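Local coordinates for DNA repair protein rhp9/CRB2 (Schizosaccharomyces pombe, PDB 2FHD), which probably recognises methylated histone H4 through its tandem tudor domains, as part of its work in DNA repair and cell-cycle control, at residues R6-V12 and Y24-V29; L64-V70 and H80-T85; I40-V44 and T53-I59; N103-L108 and V117-I122. All coordinates share one frame; numbering follows the deposited sequence.

Contact 1: R6-V12 and Y24-V29; sequences RSFKNRV and YPATLV. With PO4 (phosphate ion), chain F.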
# COMPACT_ATOMS: atom_id res chain seq x y z
N ARG A 6 11.32 9.56 4.68
CA ARG A 6 11.49 9.94 6.06
C ARG A 6 12.96 10.38 6.18
O ARG A 6 13.76 10.07 5.29
CB ARG A 6 11.25 8.72 6.96
CG ARG A 6 9.83 8.21 7.05
CD ARG A 6 8.92 9.26 7.81
NE ARG A 6 7.53 8.87 7.98
CZ ARG A 6 6.59 8.83 7.01
NH1 ARG A 6 6.89 9.09 5.73
NH2 ARG A 6 5.32 8.44 7.30
N SER A 7 13.34 11.08 7.24
CA SER A 7 14.75 11.42 7.49
C SER A 7 15.55 10.12 7.76
O SER A 7 14.97 9.13 8.23
CB SER A 7 14.82 12.31 8.75
OG SER A 7 16.18 12.43 9.23
N PHE A 8 16.86 10.16 7.54
CA PHE A 8 17.77 9.03 7.81
C PHE A 8 17.75 8.64 9.30
O PHE A 8 17.94 7.49 9.63
CB PHE A 8 19.23 9.32 7.34
CG PHE A 8 19.96 10.43 8.14
CD1 PHE A 8 19.97 11.74 7.69
CD2 PHE A 8 20.63 10.14 9.32
CE1 PHE A 8 20.66 12.71 8.39
CE2 PHE A 8 21.34 11.10 10.02
CZ PHE A 8 21.36 12.38 9.57
N LYS A 9 17.52 9.62 10.15
CA LYS A 9 17.35 9.45 11.60
C LYS A 9 16.20 8.47 12.00
O LYS A 9 16.24 7.92 13.07
CB LYS A 9 17.13 10.84 12.20
CG LYS A 9 18.43 11.63 12.19
CD LYS A 9 18.27 13.15 12.24
CE LYS A 9 19.58 13.84 12.77
NZ LYS A 9 19.48 15.36 13.01
N ASN A 10 15.23 8.26 11.10
CA ASN A 10 14.25 7.16 11.17
C ASN A 10 14.71 5.72 10.81
O ASN A 10 13.91 4.78 10.91
CB ASN A 10 13.02 7.44 10.31
CG ASN A 10 12.22 8.61 10.84
OD1 ASN A 10 12.79 9.66 11.12
ND2 ASN A 10 10.89 8.43 11.01
N ARG A 11 15.97 5.55 10.42
CA ARG A 11 16.48 4.21 10.18
C ARG A 11 16.61 3.37 11.46
O ARG A 11 17.24 3.79 12.45
CB ARG A 11 17.80 4.27 9.41
CG ARG A 11 17.69 4.96 8.03
CD ARG A 11 16.87 4.10 7.05
NE ARG A 11 17.62 2.95 6.60
CZ ARG A 11 17.07 1.93 5.95
NH1 ARG A 11 15.78 1.95 5.76
NH2 ARG A 11 17.80 0.90 5.51
N VAL A 12 16.06 2.16 11.39
CA VAL A 12 16.02 1.22 12.51
C VAL A 12 16.51 -0.14 12.04
O VAL A 12 16.67 -0.36 10.82
CB VAL A 12 14.56 1.12 13.20
CG1 VAL A 12 14.23 2.49 13.88
CG2 VAL A 12 13.40 0.77 12.15
N TYR A 24 16.38 -6.64 10.61
CA TYR A 24 16.90 -6.08 9.37
C TYR A 24 16.81 -4.56 9.39
O TYR A 24 15.99 -4.01 10.14
CB TYR A 24 16.11 -6.59 8.16
CG TYR A 24 16.31 -8.04 7.83
CD1 TYR A 24 17.35 -8.49 7.06
CD2 TYR A 24 15.40 -8.99 8.28
CE1 TYR A 24 17.51 -9.88 6.78
CE2 TYR A 24 15.52 -10.31 8.00
CZ TYR A 24 16.57 -10.78 7.26
OH TYR A 24 16.62 -12.17 6.98
N PRO A 25 17.57 -3.89 8.50
CA PRO A 25 17.43 -2.41 8.28
C PRO A 25 15.99 -2.03 7.82
O PRO A 25 15.42 -2.67 6.95
CB PRO A 25 18.49 -2.11 7.19
CG PRO A 25 19.54 -3.22 7.35
CD PRO A 25 18.64 -4.46 7.63
N ALA A 26 15.41 -0.97 8.38
CA ALA A 26 14.09 -0.58 7.94
C ALA A 26 14.05 0.91 8.23
O ALA A 26 14.97 1.48 8.86
CB ALA A 26 13.10 -1.31 8.76
N THR A 27 12.97 1.55 7.79
CA THR A 27 12.61 2.91 8.15
C THR A 27 11.40 2.91 9.10
O THR A 27 10.38 2.25 8.85
CB THR A 27 12.29 3.61 6.85
OG1 THR A 27 13.49 3.59 6.05
CG2 THR A 27 11.87 5.10 7.05
N LEU A 28 11.54 3.58 10.24
CA LEU A 28 10.40 3.89 11.11
C LEU A 28 9.44 4.89 10.39
O LEU A 28 9.81 6.04 10.09
CB LEU A 28 10.88 4.47 12.46
CG LEU A 28 9.83 4.83 13.54
CD1 LEU A 28 8.79 3.73 13.65
CD2 LEU A 28 10.42 5.22 14.92
N VAL A 29 8.23 4.42 10.13
CA VAL A 29 7.28 5.10 9.29
C VAL A 29 6.30 5.95 10.16
O VAL A 29 6.03 7.13 9.86
CB VAL A 29 6.52 4.05 8.36
CG1 VAL A 29 5.37 4.72 7.66
CG2 VAL A 29 7.39 3.48 7.31
P PO4 F . 2.98 9.70 4.21
O1 PO4 F . 3.72 8.41 4.59
O2 PO4 F . 1.84 9.94 5.21
O3 PO4 F . 3.89 10.92 4.19
O4 PO4 F . 2.47 9.55 2.76
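Arg6 lays its CB and CG against the CG2 methyl of Thr27, 3.7 Å from CB to CG2, and carries its guanidinium on to the backbone of Val29. The grip there is side-on: NE and NH2 of Arg6 both donate to Val29 O, each at 3.0 Å, with the oxygen about 20° out of the guanidinium plane. A bend at chi2 (-69°) turns the chain towards that carbonyl. At its edge, in plane, the same group meets O1 of a phosphate ion, 3.1 Å from NH2; a second phosphate ion, hydrogen-bonded to Lys146, lies nearby. Asn10 meets the preceding carbonyl, its ND2 reaching Leu28 O at 2.8 Å in an almost straight bond (171°) that lies in the amide plane, and its own backbone O takes Leu28 N. Arg11 curls back through bends at chi2 and chi3, so that NH1 meets Thr27 OG1 edge-on at 2.8 Å; Asp47 and the carbonyl of Val98 engage its other nitrogens. Beyond it, Val12 and Ala26 form a hydrogen-bonded antiparallel pair, with Val12 CG2 4.0 Å from Ala26 CB. This is the start of the hairpin between strands 11-15 and 23-32, the opening pair of the first tudor domain's SH3-like sheet.

Contact 2: L64-V70 and H80-T85; sequences LKKGDVV and HTVVKT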
# COMPACT_ATOMS: atom_id res chain seq x y z
N LEU A 64 25.51 1.24 15.01
CA LEU A 64 26.36 0.12 15.25
C LEU A 64 27.50 0.65 16.03
O LEU A 64 27.95 1.77 15.81
CB LEU A 64 26.83 -0.54 13.94
CG LEU A 64 25.70 -1.21 13.12
CD1 LEU A 64 26.27 -1.92 11.89
CD2 LEU A 64 24.92 -2.19 13.96
N LYS A 65 27.95 -0.16 16.97
CA LYS A 65 29.07 0.18 17.82
C LYS A 65 30.11 -0.87 17.60
O LYS A 65 29.80 -2.05 17.36
CB LYS A 65 28.64 0.26 19.30
CG LYS A 65 27.77 1.48 19.57
CD LYS A 65 27.27 1.39 20.99
CE LYS A 65 26.80 2.71 21.57
NZ LYS A 65 26.45 2.56 23.10
N LYS A 66 31.35 -0.44 17.74
CA LYS A 66 32.49 -1.33 17.83
C LYS A 66 32.23 -2.54 18.74
O LYS A 66 31.78 -2.37 19.88
CB LYS A 66 33.75 -0.55 18.30
CG LYS A 66 35.06 -1.42 18.32
CD LYS A 66 36.28 -0.53 18.30
CE LYS A 66 37.48 -1.27 18.96
NZ LYS A 66 38.87 -0.77 18.47
N GLY A 67 32.50 -3.75 18.25
CA GLY A 67 32.29 -4.95 19.06
C GLY A 67 30.89 -5.56 18.89
O GLY A 67 30.69 -6.66 19.33
N ASP A 68 29.93 -4.87 18.23
CA ASP A 68 28.62 -5.48 17.99
C ASP A 68 28.88 -6.67 17.12
O ASP A 68 29.70 -6.60 16.15
CB ASP A 68 27.64 -4.56 17.20
CG ASP A 68 27.08 -3.41 18.01
OD1 ASP A 68 27.11 -3.39 19.28
OD2 ASP A 68 26.56 -2.46 17.36
N VAL A 69 28.17 -7.76 17.41
CA VAL A 69 28.21 -8.96 16.60
C VAL A 69 27.02 -8.91 15.61
O VAL A 69 25.83 -8.90 16.02
CB VAL A 69 28.16 -10.24 17.56
CG1 VAL A 69 27.91 -11.53 16.83
CG2 VAL A 69 29.46 -10.36 18.35
N VAL A 70 27.35 -8.97 14.31
CA VAL A 70 26.38 -8.87 13.27
C VAL A 70 26.67 -9.86 12.14
O VAL A 70 27.73 -10.46 12.09
CB VAL A 70 26.38 -7.44 12.71
CG1 VAL A 70 26.11 -6.45 13.81
CG2 VAL A 70 27.74 -7.13 12.00
N HIS A 80 30.43 -11.56 12.45
CA HIS A 80 31.54 -10.63 12.45
C HIS A 80 31.37 -9.66 13.59
O HIS A 80 30.31 -9.54 14.05
CB HIS A 80 31.53 -9.86 11.09
CG HIS A 80 32.00 -10.69 9.94
ND1 HIS A 80 33.26 -10.56 9.40
CD2 HIS A 80 31.39 -11.69 9.26
CE1 HIS A 80 33.39 -11.42 8.40
NE2 HIS A 80 32.29 -12.14 8.32
N THR A 81 32.38 -8.94 14.02
CA THR A 81 32.18 -7.84 14.93
C THR A 81 32.39 -6.52 14.13
O THR A 81 33.14 -6.44 13.14
CB THR A 81 33.10 -7.90 16.20
OG1 THR A 81 34.47 -7.92 15.76
CG2 THR A 81 32.92 -9.19 16.88
N VAL A 82 31.69 -5.48 14.56
CA VAL A 82 31.79 -4.24 13.97
C VAL A 82 33.10 -3.59 14.38
O VAL A 82 33.52 -3.55 15.55
CB VAL A 82 30.57 -3.39 14.35
CG1 VAL A 82 30.77 -1.94 13.89
CG2 VAL A 82 29.23 -4.06 13.77
N VAL A 83 33.79 -3.10 13.37
CA VAL A 83 35.00 -2.32 13.63
C VAL A 83 34.64 -0.85 13.60
O VAL A 83 34.82 -0.24 14.59
CB VAL A 83 36.20 -2.70 12.64
CG1 VAL A 83 37.40 -1.77 12.95
CG2 VAL A 83 36.59 -4.15 12.82
N LYS A 84 34.08 -0.31 12.52
CA LYS A 84 33.78 1.13 12.40
C LYS A 84 32.78 1.35 11.29
O LYS A 84 32.78 0.65 10.31
CB LYS A 84 35.08 1.92 12.10
CG LYS A 84 34.91 3.46 11.91
CD LYS A 84 36.20 4.32 12.10
CE LYS A 84 36.35 4.80 13.59
NZ LYS A 84 35.23 5.84 13.94
N THR A 85 31.88 2.30 11.44
CA THR A 85 30.98 2.68 10.34
C THR A 85 31.47 4.08 9.87
O THR A 85 32.06 4.86 10.67
CB THR A 85 29.55 2.86 10.87
OG1 THR A 85 29.66 3.75 11.98
CG2 THR A 85 28.90 1.52 11.39
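Apolar packing centres on Val82, whose two methyls diverge towards different partners. Its CG2, anti to the carbonyl carbon, meets Val70 CG2 at 3.8 Å and the CB of Asp68 at the same distance; Leu64 brings CD1 to this methyl at 4.1 Å, the two side chains crossing at about a right angle. CG1 lies near Lys65 O instead. A smaller alanine here would probably open a gap beneath Leu64 and Val70 and leave both without their shared methyl partner. Farther along, Leu64 CB touches Thr85 CG2, and Val69 CG2 meets Thr81 CG2 at 3.9 Å on the face turned towards a neighbouring subunit. Backbone hydrogen bonds run alongside. Val70 and His80 exchange a pair, Val82 N donates to Asp68 O, and Gly67 N reaches a lone pair of Val82 O at 2.9 Å (166°). The polar side-chain contribution is local: Asp68 OD2 receives Lys65 N at 2.7 Å from above the carboxylate plane, bracing the type II turn Lys65-Asp68, and this oxygen also forms a salt bridge with Arg135. Turn and strands together make the entry to the hairpin of strands 69-72 and 80-86, which begins the SH3-like sheet of the second tudor domain.

Contact 3: I40-V44 and T53-I59; sequences IMYKV and TVNSNQI. With PO4 (phosphate ion), chain E.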
# COMPACT_ATOMS: atom_id res chain seq x y z
N ILE A 40 2.67 1.03 23.10
CA ILE A 40 2.91 1.72 21.82
C ILE A 40 3.52 0.79 20.75
O ILE A 40 4.33 -0.05 21.06
CB ILE A 40 3.87 2.89 22.03
CG1 ILE A 40 3.89 3.78 20.80
CG2 ILE A 40 5.34 2.35 22.54
CD1 ILE A 40 3.98 5.28 21.18
N MSE A 41 3.15 0.97 19.48
CA MSE A 41 3.72 0.15 18.42
C MSE A 41 4.14 0.96 17.25
O MSE A 41 3.85 2.16 17.21
CB MSE A 41 2.76 -0.92 18.04
CG MSE A 41 2.55 -1.90 19.21
SE MSE A 41 1.51 -3.36 18.51
CE MSE A 41 -0.13 -2.32 18.35
N TYR A 42 4.87 0.30 16.32
CA TYR A 42 5.62 0.99 15.24
C TYR A 42 5.43 0.43 13.86
O TYR A 42 5.59 -0.77 13.64
CB TYR A 42 7.13 1.06 15.53
CG TYR A 42 7.34 1.79 16.80
CD1 TYR A 42 7.22 3.20 16.84
CD2 TYR A 42 7.53 1.09 17.98
CE1 TYR A 42 7.34 3.90 18.06
CE2 TYR A 42 7.66 1.77 19.23
CZ TYR A 42 7.57 3.17 19.25
OH TYR A 42 7.65 3.83 20.48
N LYS A 43 5.01 1.29 12.94
CA LYS A 43 4.99 0.83 11.62
C LYS A 43 6.40 1.09 11.07
O LYS A 43 6.95 2.19 11.17
CB LYS A 43 3.88 1.47 10.74
CG LYS A 43 3.92 0.88 9.31
CD LYS A 43 2.58 0.82 8.71
CE LYS A 43 2.55 1.61 7.39
NZ LYS A 43 1.22 1.40 6.68
N VAL A 44 6.92 0.05 10.43
CA VAL A 44 8.28 0.03 9.94
C VAL A 44 8.20 -0.49 8.49
O VAL A 44 7.33 -1.27 8.14
CB VAL A 44 9.02 -0.87 10.96
CG1 VAL A 44 9.40 -2.20 10.46
CG2 VAL A 44 9.86 -0.12 12.02
N THR A 53 4.22 -3.98 11.46
CA THR A 53 3.97 -3.31 12.75
C THR A 53 4.60 -4.11 13.91
O THR A 53 4.32 -5.31 14.01
CB THR A 53 2.46 -3.17 12.98
OG1 THR A 53 1.97 -2.38 11.91
CG2 THR A 53 2.16 -2.33 14.31
N VAL A 54 5.45 -3.50 14.74
CA VAL A 54 6.24 -4.27 15.70
C VAL A 54 6.10 -3.61 17.04
O VAL A 54 5.76 -2.42 17.10
CB VAL A 54 7.81 -4.32 15.33
CG1 VAL A 54 8.02 -5.07 14.04
CG2 VAL A 54 8.48 -2.92 15.30
N ASN A 55 6.35 -4.34 18.12
CA ASN A 55 6.36 -3.64 19.41
C ASN A 55 7.70 -3.00 19.73
O ASN A 55 8.68 -3.14 18.94
CB ASN A 55 5.89 -4.55 20.55
CG ASN A 55 6.75 -5.77 20.75
OD1 ASN A 55 7.96 -5.70 21.04
ND2 ASN A 55 6.09 -6.95 20.68
N SER A 56 7.77 -2.34 20.91
CA SER A 56 8.95 -1.55 21.33
C SER A 56 10.12 -2.46 21.69
O SER A 56 11.23 -2.03 21.80
CB SER A 56 8.61 -0.68 22.53
OG SER A 56 8.55 -1.53 23.69
N ASN A 57 9.83 -3.74 21.91
CA ASN A 57 10.83 -4.78 22.06
C ASN A 57 11.36 -5.35 20.73
O ASN A 57 12.16 -6.26 20.74
CB ASN A 57 10.17 -5.97 22.77
CG ASN A 57 10.02 -5.77 24.27
OD1 ASN A 57 10.72 -4.97 24.89
ND2 ASN A 57 9.07 -6.47 24.84
N GLN A 58 10.90 -4.85 19.61
CA GLN A 58 11.25 -5.45 18.36
C GLN A 58 11.93 -4.44 17.43
O GLN A 58 11.97 -4.67 16.23
CB GLN A 58 9.99 -6.04 17.73
CG GLN A 58 9.55 -7.36 18.40
CD GLN A 58 8.12 -7.79 17.93
OE1 GLN A 58 7.28 -6.97 17.63
NE2 GLN A 58 7.91 -9.07 17.83
N ILE A 59 12.55 -3.38 18.01
CA ILE A 59 13.04 -2.29 17.22
C ILE A 59 14.16 -1.57 17.95
O ILE A 59 14.08 -1.34 19.17
CB ILE A 59 11.86 -1.32 16.83
CG1 ILE A 59 12.24 -0.29 15.80
CG2 ILE A 59 11.28 -0.52 18.02
CD1 ILE A 59 11.00 0.46 15.26
P PO4 E . -0.71 0.65 4.03
O1 PO4 E . -1.29 1.35 5.25
O2 PO4 E . -0.87 1.52 2.79
O3 PO4 E . 0.77 0.37 4.21
O4 PO4 E . -1.48 -0.64 3.86
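Tyr42 packs its CB against the CD1 methyl of Ile59, 3.9 Å away, and the two side chains cross at about a right angle. Farther out, the ring turns an edge to the turn: CE2 lies 4.1 Å from Ser56 CA, close to the ring plane. Val44 and Ile59 lie side by side, pointing opposite ways, with Val44 CG2 3.5 Å from the same Ile59 CD1. Ile59 is extended, chi1 -170° placing CG1 opposite its own N, and this carries CD1 to both partners. Replacing Tyr42 by an alanine would remove the ring and is likely to leave Ser56 and the CG2 of Ile59 without their aromatic neighbour. On the other face, Met41, a selenomethionine, sets CB 4.0 Å from Thr53 CG2, and Tyr19 of a neighbouring subunit packs on both residues. Two backbone bonds between Tyr42 and Val54 hold these faces in register within the hairpin of strands 41-46 and 51-55, at one margin of the SH3-like sheet of the first tudor domain. A type I turn from Asn55 to Gln58 then swings the chain round to Ile59. Gln58 secures this turn through its side chain, OE1 receiving Asn55 N at 2.8 Å (163°). Outward from the strand, Lys43 NZ binds O3 of a phosphate ion at 2.7 Å. Behind the apolar group, Leu28 touches Tyr42, and Val12 touches both Val44 and Ile59.

Contact 4: N103-L108 and V117-I122; sequences NDMVIL and VPISTI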
# COMPACT_ATOMS: atom_id res chain seq x y z
N ASN A 103 25.64 7.03 7.87
CA ASN A 103 26.65 6.18 7.33
C ASN A 103 26.11 5.23 6.31
O ASN A 103 24.98 4.80 6.30
CB ASN A 103 27.45 5.37 8.40
CG ASN A 103 28.01 6.26 9.48
OD1 ASN A 103 28.76 7.20 9.19
ND2 ASN A 103 27.60 6.00 10.75
N ASP A 104 27.06 4.74 5.60
CA ASP A 104 26.95 4.09 4.35
C ASP A 104 27.66 2.75 4.32
O ASP A 104 27.29 1.84 3.58
CB ASP A 104 27.92 5.03 3.57
CG ASP A 104 27.72 4.91 2.28
OD1 ASP A 104 26.56 4.40 2.10
OD2 ASP A 104 28.62 5.16 1.53
N MSE A 105 28.81 2.70 5.02
CA MSE A 105 29.77 1.58 4.94
C MSE A 105 30.04 1.09 6.34
O MSE A 105 30.05 1.84 7.31
CB MSE A 105 31.13 2.00 4.32
CG MSE A 105 31.02 2.50 2.86
SE MSE A 105 30.66 0.96 1.71
CE MSE A 105 29.06 1.63 0.49
N VAL A 106 30.29 -0.20 6.44
CA VAL A 106 30.79 -0.70 7.70
C VAL A 106 31.98 -1.65 7.50
O VAL A 106 31.99 -2.48 6.59
CB VAL A 106 29.62 -1.36 8.51
CG1 VAL A 106 29.05 -2.50 7.75
CG2 VAL A 106 30.10 -1.77 9.93
N ILE A 107 32.97 -1.52 8.36
CA ILE A 107 34.05 -2.49 8.45
C ILE A 107 33.77 -3.55 9.58
O ILE A 107 33.49 -3.22 10.75
CB ILE A 107 35.40 -1.74 8.74
CG1 ILE A 107 35.65 -0.62 7.74
CG2 ILE A 107 36.60 -2.76 8.84
CD1 ILE A 107 36.81 0.37 8.26
N LEU A 108 33.84 -4.81 9.17
CA LEU A 108 33.53 -6.02 9.93
C LEU A 108 34.78 -6.88 10.10
O LEU A 108 35.57 -6.97 9.17
CB LEU A 108 32.55 -6.83 9.14
CG LEU A 108 31.20 -6.13 8.99
CD1 LEU A 108 30.21 -7.04 8.26
CD2 LEU A 108 30.66 -5.71 10.37
N VAL A 117 32.02 -3.42 3.94
CA VAL A 117 30.79 -3.85 3.30
C VAL A 117 29.74 -2.69 3.40
O VAL A 117 29.88 -1.82 4.29
CB VAL A 117 30.39 -5.14 4.06
CG1 VAL A 117 29.10 -5.05 4.83
CG2 VAL A 117 30.69 -6.47 3.25
N PRO A 118 28.76 -2.62 2.48
CA PRO A 118 27.70 -1.62 2.67
C PRO A 118 26.87 -1.92 3.91
O PRO A 118 26.58 -3.08 4.18
CB PRO A 118 26.83 -1.75 1.42
CG PRO A 118 27.77 -2.40 0.34
CD PRO A 118 28.56 -3.41 1.24
N ILE A 119 26.55 -0.88 4.68
CA ILE A 119 25.77 -0.93 5.92
C ILE A 119 24.36 -1.57 5.60
O ILE A 119 23.79 -2.34 6.45
CB ILE A 119 25.72 0.58 6.45
CG1 ILE A 119 26.18 0.82 7.92
CG2 ILE A 119 24.51 1.30 6.02
CD1 ILE A 119 25.77 -0.14 8.76
N SER A 120 23.81 -1.36 4.39
CA SER A 120 22.47 -1.91 4.01
C SER A 120 22.40 -3.45 3.97
O SER A 120 21.29 -4.04 3.97
CB SER A 120 22.04 -1.43 2.63
OG SER A 120 22.90 -1.94 1.58
N THR A 121 23.57 -4.07 4.01
CA THR A 121 23.79 -5.54 3.92
C THR A 121 23.73 -6.21 5.36
O THR A 121 23.61 -7.41 5.53
CB THR A 121 25.20 -5.60 3.22
OG1 THR A 121 25.19 -6.14 1.89
CG2 THR A 121 26.28 -5.94 4.06
N ILE A 122 23.79 -5.39 6.39
CA ILE A 122 23.69 -5.89 7.76
C ILE A 122 22.39 -6.57 8.09
O ILE A 122 21.29 -6.14 7.71
CB ILE A 122 23.95 -4.72 8.76
CG1 ILE A 122 25.37 -4.19 8.56
CG2 ILE A 122 23.68 -5.09 10.26
CD1 ILE A 122 26.53 -5.18 8.86
O HOH W 1 25.02 0.97 2.34
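Val106 directs its CG1 into a cluster of branched side chains, 3.8 Å from Ile122 CD1 and 3.9 Å from Val117 CG1. That methyl sits between the backbone N and the carbonyl carbon (chi1 61°), a position that points it across to strand 113-118. Ile122 reaches it with CG1 anti to the carbonyl carbon and the chain bent at chi2 (-64°), and crosses Val106 at about a right angle. Leu108 completes the group: its CD1 lies 4.1 Å from Val117 CG1 and slightly farther from the end of Ile122. Ile119 approaches from the other end, bringing CD1 to 4.0 Å from Val106 CB while its CG2 rests near Asn103 O. These side chains belong to the buried interior of the second tudor domain, where the hairpin of strands 105-110 and 113-118 runs into a 3-10 segment, 119-121, and then the short strand 122-123 of the SH3-like sheet. The Met105 and Pro118 side chains diverge from the interstrand pair, yet the selenomethionine bends at chi2 and chi3 so that its CE comes back to 4.2 Å from Pro118 CB. Backbone bonds fix the ladder: Val106 N donates to Val117 O at 2.7 Å, nearly straight at 178°, and Val117 N returns one. Asp104 O takes Ile119 N from above the carbonyl plane and also a water's proton, while the carboxylate of Asp104 turns away to Ser88.

How the contacts relate
The four contacts pair up by domain. Contacts 1 and 3 build one five-stranded SH3-like sheet and touch through neighbouring strands 23-32 and 41-46, where Val29 N meets Lys43 O; contacts 2 and 4 do the same in the other sheet through strands 80-86 and 105-110. In each sheet the second strand of one hairpin thus pairs with the first strand of the next. Contacts 1 and 4 are buried, whereas 2 and 3 are partly exposed and carry turns. Their chemistry differs: contact 1 relies on arginine and asparagine side chains, contact 4 on aliphatic ones. Between the domains, contacts 1 and 4 touch where Pro25 packs against Ile122 and Ser120; contacts 2 and 3 lie far apart, about 24 Å between centres.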